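Local coordinates for Lin2722 protein (Listeria innocua, PDB 3DS8) that is of unknown function but belongs to an alpha/beta hydrolase family and probably acts as a serine hydrolase on a substrate not yet identified, at residues Gly131-Pro139 and Asp188-Thr199; Ala71-Leu80 and Asn103-Tyr111. One frame throughout, in Å; residues are numbered along the deposited sequence.

Interaction 1 (Gly131-Pro139 and Asp188-Thr199)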
# COMPACT_ATOMS: atom_id res chain seq x y z
N GLY A 131 -5.03 6.31 -0.93
CA GLY A 131 -4.89 7.54 -1.72
C GLY A 131 -3.67 7.56 -2.64
O GLY A 131 -3.02 8.59 -2.80
N SER A 132 -3.36 6.42 -3.26
CA SER A 132 -2.13 6.30 -4.04
C SER A 132 -2.42 6.74 -5.46
O SER A 132 -3.36 6.23 -6.06
CB SER A 132 -1.59 4.86 -4.04
OG SER A 132 -1.20 4.43 -2.72
N PRO A 133 -1.61 7.66 -6.00
CA PRO A 133 -1.94 8.15 -7.34
C PRO A 133 -1.38 7.25 -8.45
O PRO A 133 -0.37 7.55 -9.12
CB PRO A 133 -1.31 9.55 -7.32
CG PRO A 133 -0.13 9.40 -6.42
CD PRO A 133 -0.49 8.42 -5.40
N PHE A 134 -2.05 6.12 -8.67
CA PHE A 134 -1.67 5.18 -9.71
C PHE A 134 -1.54 5.78 -11.10
O PHE A 134 -0.67 5.39 -11.85
CB PHE A 134 -2.59 3.95 -9.72
CG PHE A 134 -2.54 3.17 -8.44
CD1 PHE A 134 -1.50 2.27 -8.21
CD2 PHE A 134 -3.56 3.28 -7.51
CE1 PHE A 134 -1.42 1.59 -7.04
CE2 PHE A 134 -3.47 2.62 -6.31
CZ PHE A 134 -2.40 1.71 -6.12
N ASN A 135 -2.39 6.75 -11.42
CA ASN A 135 -2.29 7.50 -12.66
C ASN A 135 -1.99 9.00 -12.41
O ASN A 135 -2.48 9.87 -13.11
CB ASN A 135 -3.59 7.35 -13.45
CG ASN A 135 -3.43 7.77 -14.91
OD1 ASN A 135 -2.41 7.46 -15.54
ND2 ASN A 135 -4.46 8.42 -15.46
N ASP A 136 -1.13 9.26 -11.43
CA ASP A 136 -0.64 10.59 -11.11
C ASP A 136 -1.78 11.59 -10.77
O ASP A 136 -2.84 11.18 -10.26
CB ASP A 136 0.37 11.09 -12.18
CG ASP A 136 1.58 10.14 -12.34
OD1 ASP A 136 1.99 9.50 -11.37
OD2 ASP A 136 2.17 10.13 -13.42
N LEU A 137 -1.56 12.89 -10.97
CA LEU A 137 -2.42 13.89 -10.37
C LEU A 137 -3.29 14.70 -11.34
O LEU A 137 -4.08 15.50 -10.91
CB LEU A 137 -1.58 14.88 -9.54
CG LEU A 137 -0.61 14.27 -8.54
CD1 LEU A 137 0.04 15.37 -7.74
CD2 LEU A 137 -1.33 13.28 -7.58
N ASP A 138 -3.08 14.57 -12.63
CA ASP A 138 -3.76 15.44 -13.59
C ASP A 138 -5.24 15.07 -13.74
O ASP A 138 -5.55 13.99 -14.18
CB ASP A 138 -3.06 15.37 -14.94
CG ASP A 138 -3.43 16.50 -15.86
OD1 ASP A 138 -4.57 17.03 -15.80
OD2 ASP A 138 -2.53 16.90 -16.64
N PRO A 139 -6.15 16.01 -13.43
CA PRO A 139 -7.58 15.65 -13.60
C PRO A 139 -7.94 15.34 -15.03
O PRO A 139 -8.82 14.52 -15.26
CB PRO A 139 -8.34 16.90 -13.13
CG PRO A 139 -7.34 17.90 -12.75
CD PRO A 139 -5.97 17.33 -12.82
N ASP A 188 -9.29 13.78 -3.76
CA ASP A 188 -9.01 13.88 -2.33
C ASP A 188 -8.34 15.18 -1.90
O ASP A 188 -7.96 15.33 -0.74
CB ASP A 188 -8.26 12.65 -1.82
CG ASP A 188 -6.80 12.59 -2.23
OD1 ASP A 188 -6.24 13.58 -2.79
OD2 ASP A 188 -6.20 11.50 -1.98
N GLY A 189 -8.21 16.14 -2.83
CA GLY A 189 -7.60 17.41 -2.60
C GLY A 189 -6.26 17.48 -3.34
O GLY A 189 -5.78 18.57 -3.68
N ILE A 190 -5.66 16.32 -3.58
CA ILE A 190 -4.36 16.21 -4.25
C ILE A 190 -4.43 15.23 -5.42
O ILE A 190 -4.00 15.56 -6.55
CB ILE A 190 -3.26 15.76 -3.28
CG1 ILE A 190 -3.01 16.86 -2.22
CG2 ILE A 190 -1.92 15.48 -4.03
CD1 ILE A 190 -2.25 18.06 -2.78
N VAL A 191 -5.02 14.08 -5.15
CA VAL A 191 -5.15 12.98 -6.11
C VAL A 191 -6.60 12.84 -6.61
O VAL A 191 -7.52 12.65 -5.80
CB VAL A 191 -4.69 11.64 -5.45
CG1 VAL A 191 -4.82 10.40 -6.46
CG2 VAL A 191 -3.25 11.74 -4.86
N PRO A 192 -6.80 12.81 -7.94
CA PRO A 192 -8.13 12.47 -8.46
C PRO A 192 -8.54 11.10 -7.96
O PRO A 192 -7.75 10.14 -7.95
CB PRO A 192 -7.94 12.52 -9.99
CG PRO A 192 -6.73 13.37 -10.19
CD PRO A 192 -5.85 13.10 -9.02
N THR A 193 -9.79 10.99 -7.56
CA THR A 193 -10.30 9.76 -7.00
C THR A 193 -10.07 8.59 -7.92
O THR A 193 -9.63 7.51 -7.49
CB THR A 193 -11.81 9.92 -6.67
OG1 THR A 193 -11.99 11.08 -5.86
CG2 THR A 193 -12.31 8.72 -5.96
N ILE A 194 -10.26 8.82 -9.22
CA ILE A 194 -10.05 7.77 -10.19
C ILE A 194 -8.58 7.27 -10.26
O ILE A 194 -8.34 6.10 -10.47
CB ILE A 194 -10.56 8.21 -11.56
CG1 ILE A 194 -12.11 8.10 -11.52
CG2 ILE A 194 -9.94 7.38 -12.72
CD1 ILE A 194 -12.78 8.89 -12.50
N SER A 195 -7.64 8.18 -10.11
CA SER A 195 -6.20 7.84 -10.08
C SER A 195 -5.93 6.89 -8.95
O SER A 195 -5.21 5.90 -9.10
CB SER A 195 -5.33 9.07 -9.92
OG SER A 195 -3.96 8.71 -9.91
N SER A 196 -6.54 7.16 -7.80
CA SER A 196 -6.38 6.27 -6.62
C SER A 196 -7.10 4.91 -6.69
O SER A 196 -6.87 4.04 -5.83
CB SER A 196 -6.69 7.03 -5.31
OG SER A 196 -7.78 7.87 -5.41
N LEU A 197 -7.94 4.73 -7.72
CA LEU A 197 -8.62 3.48 -8.00
C LEU A 197 -8.17 2.82 -9.28
O LEU A 197 -8.72 1.79 -9.66
CB LEU A 197 -10.11 3.74 -8.09
CG LEU A 197 -10.83 4.27 -6.85
CD1 LEU A 197 -12.26 4.70 -7.30
CD2 LEU A 197 -10.86 3.26 -5.71
N ALA A 198 -7.13 3.36 -9.92
CA ALA A 198 -6.77 2.92 -11.27
C ALA A 198 -6.15 1.51 -11.27
O ALA A 198 -6.05 0.89 -12.32
CB ALA A 198 -5.90 3.94 -11.95
N THR A 199 -5.82 0.99 -10.09
CA THR A 199 -5.59 -0.43 -9.88
C THR A 199 -6.67 -1.31 -10.51
O THR A 199 -6.40 -2.45 -10.85
CB THR A 199 -5.49 -0.76 -8.37
OG1 THR A 199 -6.37 0.10 -7.62
CG2 THR A 199 -4.03 -0.55 -7.87
O HOH W 1 -5.27 4.19 -3.52
O HOH W 2 -5.18 16.97 -9.02

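Interaction 2 (Ala71-Leu80 and Asn103-Tyr111). With SO4 (sulfate ion), chain B.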
# COMPACT_ATOMS: atom_id res chain seq x y z
N ALA A 71 11.38 11.05 -2.91
CA ALA A 71 11.80 10.35 -4.13
C ALA A 71 10.68 9.60 -4.82
O ALA A 71 9.57 9.41 -4.28
CB ALA A 71 13.00 9.37 -3.78
N THR A 72 10.96 9.12 -6.03
CA THR A 72 9.95 8.47 -6.85
C THR A 72 9.60 7.10 -6.27
O THR A 72 10.42 6.45 -5.64
CB THR A 72 10.44 8.24 -8.31
OG1 THR A 72 11.52 7.28 -8.31
CG2 THR A 72 10.95 9.55 -8.89
N PRO A 73 8.38 6.66 -6.51
CA PRO A 73 7.99 5.38 -5.94
C PRO A 73 8.82 4.23 -6.48
O PRO A 73 9.01 3.24 -5.75
CB PRO A 73 6.53 5.25 -6.29
CG PRO A 73 6.23 6.24 -7.30
CD PRO A 73 7.28 7.32 -7.25
N ASP A 74 9.31 4.32 -7.73
CA ASP A 74 10.16 3.22 -8.20
C ASP A 74 11.53 3.23 -7.56
O ASP A 74 12.10 2.15 -7.30
CB ASP A 74 10.19 3.09 -9.74
CG ASP A 74 10.68 4.29 -10.45
OD1 ASP A 74 10.54 5.42 -9.96
OD2 ASP A 74 11.14 4.10 -11.60
N ASP A 75 12.06 4.41 -7.21
CA ASP A 75 13.28 4.45 -6.37
C ASP A 75 13.03 3.87 -4.97
O ASP A 75 13.84 3.04 -4.45
CB ASP A 75 13.83 5.84 -6.26
CG ASP A 75 14.62 6.25 -7.52
OD1 ASP A 75 15.01 5.39 -8.31
OD2 ASP A 75 14.83 7.42 -7.71
N TRP A 76 11.91 4.24 -4.38
CA TRP A 76 11.51 3.66 -3.10
C TRP A 76 11.44 2.12 -3.17
O TRP A 76 11.93 1.43 -2.27
CB TRP A 76 10.17 4.22 -2.63
CG TRP A 76 10.26 5.55 -1.97
CD1 TRP A 76 11.31 6.40 -1.92
CD2 TRP A 76 9.20 6.17 -1.26
NE1 TRP A 76 10.97 7.55 -1.22
CE2 TRP A 76 9.67 7.42 -0.79
CE3 TRP A 76 7.89 5.77 -0.94
CZ2 TRP A 76 8.87 8.30 -0.05
CZ3 TRP A 76 7.10 6.64 -0.18
CH2 TRP A 76 7.59 7.90 0.22
N SER A 77 10.80 1.59 -4.19
CA SER A 77 10.69 0.14 -4.33
C SER A 77 12.04 -0.56 -4.37
O SER A 77 12.21 -1.62 -3.75
CB SER A 77 9.90 -0.19 -5.57
OG SER A 77 9.75 -1.59 -5.74
N LYS A 78 12.99 -0.01 -5.14
CA LYS A 78 14.37 -0.55 -5.19
C LYS A 78 15.05 -0.51 -3.83
O LYS A 78 15.69 -1.48 -3.44
CB LYS A 78 15.21 0.25 -6.19
CG LYS A 78 14.77 0.08 -7.62
CD LYS A 78 15.70 0.85 -8.56
CE LYS A 78 15.00 1.24 -9.84
NZ LYS A 78 14.29 0.06 -10.46
N TRP A 79 14.88 0.59 -3.10
CA TRP A 79 15.47 0.70 -1.76
C TRP A 79 14.78 -0.22 -0.74
O TRP A 79 15.44 -0.82 0.13
CB TRP A 79 15.46 2.15 -1.28
CG TRP A 79 16.18 3.06 -2.18
CD1 TRP A 79 17.23 2.76 -3.01
CD2 TRP A 79 15.92 4.45 -2.35
NE1 TRP A 79 17.61 3.89 -3.72
CE2 TRP A 79 16.82 4.94 -3.33
CE3 TRP A 79 15.01 5.33 -1.78
CZ2 TRP A 79 16.84 6.28 -3.72
CZ3 TRP A 79 15.01 6.66 -2.20
CH2 TRP A 79 15.94 7.13 -3.12
N LEU A 80 13.47 -0.35 -0.87
CA LEU A 80 12.71 -1.29 -0.05
C LEU A 80 13.20 -2.72 -0.26
O LEU A 80 13.40 -3.45 0.72
CB LEU A 80 11.22 -1.18 -0.37
CG LEU A 80 10.24 -2.11 0.35
CD1 LEU A 80 10.30 -1.83 1.84
CD2 LEU A 80 8.84 -1.88 -0.20
N ASN A 103 2.32 7.80 -2.04
CA ASN A 103 3.53 7.26 -2.67
C ASN A 103 3.96 5.90 -2.12
O ASN A 103 4.51 5.06 -2.85
CB ASN A 103 4.71 8.26 -2.54
CG ASN A 103 5.75 8.09 -3.63
OD1 ASN A 103 5.39 8.10 -4.82
ND2 ASN A 103 7.06 7.95 -3.26
N GLY A 104 3.70 5.67 -0.85
CA GLY A 104 4.02 4.38 -0.22
C GLY A 104 3.29 3.22 -0.80
O GLY A 104 3.84 2.11 -0.96
N GLY A 105 2.01 3.43 -1.12
CA GLY A 105 1.24 2.42 -1.87
C GLY A 105 1.76 2.15 -3.27
O GLY A 105 1.75 1.01 -3.73
N LEU A 106 2.26 3.18 -3.96
CA LEU A 106 2.89 3.01 -5.27
C LEU A 106 4.19 2.19 -5.18
O LEU A 106 4.44 1.33 -5.99
CB LEU A 106 3.14 4.33 -5.96
CG LEU A 106 1.94 5.26 -6.19
CD1 LEU A 106 2.36 6.58 -6.82
CD2 LEU A 106 0.91 4.48 -7.01
N ALA A 107 5.00 2.47 -4.17
CA ALA A 107 6.22 1.69 -3.92
C ALA A 107 5.91 0.21 -3.70
O ALA A 107 6.57 -0.68 -4.29
CB ALA A 107 7.00 2.30 -2.72
N LEU A 108 4.87 -0.08 -2.93
CA LEU A 108 4.46 -1.46 -2.76
C LEU A 108 4.01 -2.12 -4.07
O LEU A 108 4.14 -3.33 -4.21
CB LEU A 108 3.37 -1.57 -1.71
CG LEU A 108 3.75 -1.30 -0.24
CD1 LEU A 108 2.50 -1.20 0.65
CD2 LEU A 108 4.72 -2.39 0.26
N THR A 109 3.37 -1.35 -4.95
CA THR A 109 2.86 -1.88 -6.21
C THR A 109 4.03 -2.21 -7.17
O THR A 109 4.08 -3.30 -7.76
CB THR A 109 1.89 -0.88 -6.84
OG1 THR A 109 0.81 -0.65 -5.92
CG2 THR A 109 1.33 -1.39 -8.20
N TYR A 110 5.01 -1.34 -7.25
CA TYR A 110 6.26 -1.70 -7.93
C TYR A 110 6.89 -2.95 -7.30
O TYR A 110 7.35 -3.83 -8.00
CB TYR A 110 7.27 -0.55 -7.87
CG TYR A 110 7.06 0.48 -8.92
CD1 TYR A 110 7.40 0.22 -10.24
CD2 TYR A 110 6.53 1.72 -8.61
CE1 TYR A 110 7.21 1.18 -11.21
CE2 TYR A 110 6.34 2.70 -9.58
CZ TYR A 110 6.67 2.42 -10.87
OH TYR A 110 6.52 3.36 -11.89
N TYR A 111 6.93 -3.02 -5.97
CA TYR A 111 7.52 -4.21 -5.29
C TYR A 111 6.75 -5.49 -5.66
O TYR A 111 7.32 -6.53 -5.94
CB TYR A 111 7.48 -3.96 -3.78
CG TYR A 111 8.15 -5.01 -2.91
CD1 TYR A 111 9.46 -4.84 -2.47
CD2 TYR A 111 7.45 -6.15 -2.51
CE1 TYR A 111 10.05 -5.82 -1.64
CE2 TYR A 111 8.01 -7.13 -1.69
CZ TYR A 111 9.30 -6.96 -1.25
OH TYR A 111 9.80 -7.92 -0.42
S SO4 B . 2.27 11.53 -2.35
O1 SO4 B . 1.53 10.85 -3.44
O2 SO4 B . 1.37 12.32 -1.53
O3 SO4 B . 2.91 10.55 -1.46
O4 SO4 B . 3.28 12.42 -2.99

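Interaction 1 (Gly131-Pro139 and Asp188-Thr199)
Phe134 lies against the start of the 3-10 segment at 198-199, where the methyl CG2 of Thr199 sits over one face of its ring, 3.4 Å from the ring centroid and 16° off the normal, a CH-pi contact. The carbonyl oxygens of Ser195 and Ser196 meet the edge of the same ring. The first torsion, with CG anti to the carbonyl carbon (chi1 -62°), brings the ring beside Thr199, and CB packs on Ala198 CB. Ser195 is the polar centre of the contact. Its OG, anti to the backbone N (chi1 -179°), enters the type I turn Pro133-Asp136, accepts from Asn135 N at 2.9 Å, and donates to Asp136 O at 2.7 Å in the plane and on a lone pair of that carbonyl. One hydroxyl thus satisfies two backbone groups. Phe134 N, already bonded to Ser132 O in an inverse gamma turn centred on Pro133, adds a weak bond to Ser195 O. In this alpha/beta hydrolase fold, the 131-139 loop leaves strand 123-130, while the other segment follows strand 173-180 and begins with Asp188, the probable acid of a Ser-His-Asp triad. Asp188 OD1 accepts from Ile190 N in an Asx turn that Val191 N extends to an Asx motif, leaving OD2 to His222. Leu137 covers the outer end: its CD2 touches Val191 CG2 at 3.7 Å, and its side chain runs beside Ile190. Pro192 presses its CG against Leu137 O at 3.5 Å. One water donates to Leu137 O and Ile190 O, another links Ser132 N to Ser196 O.

Interaction 2 (Ala71-Leu80 and Asn103-Tyr111)
Pro73, in the first turn of helix 73-80, is a knob among Asn103, Leu106, Ala107 and Tyr110 of helix 103-111. Its CB meets Leu106 CB at 3.5 Å, and its CD and CG face Asn103 OD1. This is the tight part of the contact, where the short helix axes approach to 7.8 Å and cross at -61°. Asn103 swings CG anti to its backbone N (chi1 -155°) and holds ND2 over one face of the Trp76 indole, 3.3 Å from CE3, with ring and amide planes 66° apart. The same ND2 gives a weak bond to Ala71 O. Asn103 N donates at 2.9 Å to O3 of a sulfate, probably from the crystallisation liquor, that Ser12 and His222 also bind; this helix start forms part of the probable nucleophile elbow, whose last glycine is Gly104. Ala107 CB packs on Trp76 CB, and Ser77 OG lies 3.4 Å from Tyr110 CB. Against the tight Pro73 knob, the solvent side is looser: partly exposed Asp74 sets its CB over the Tyr110 ring, 3.7 Å from the centroid, while its carboxylate turns back to accept from Thr72 OG1. At the inner end Leu80 CD2 reaches Tyr111 and Leu108. Leu80 and Leu108 rest on Ile9 of strand 6-9, Trp76 stacks on Phe66 of strand 61-66, and helix 156-163 covers Pro73 and Tyr110 through Gln157.

In the fold
The two contacts, with centres 16 Å apart, meet along helix 103-111. Phe134 of interaction 1 lies on it, with CD1 3.5 Å from Leu106 CD2 and CE1 3.4 Å from Thr109 OG1, while Pro133 CD approaches Leu106 CD1 at 3.7 Å. Leu106 thus belongs to both contacts. Both flank the probable active site: interaction 2 carries the helix that follows the likely nucleophile Ser102, and interaction 1 supplies the probable acid, Asp188. Ser132 OG bonds to Ser102 O. The sulfate near His222 lies about 4 Å (nearest atoms) from the Pro133 side chain; such an ion often marks a pocket, here perhaps the substrate site between the two contacts.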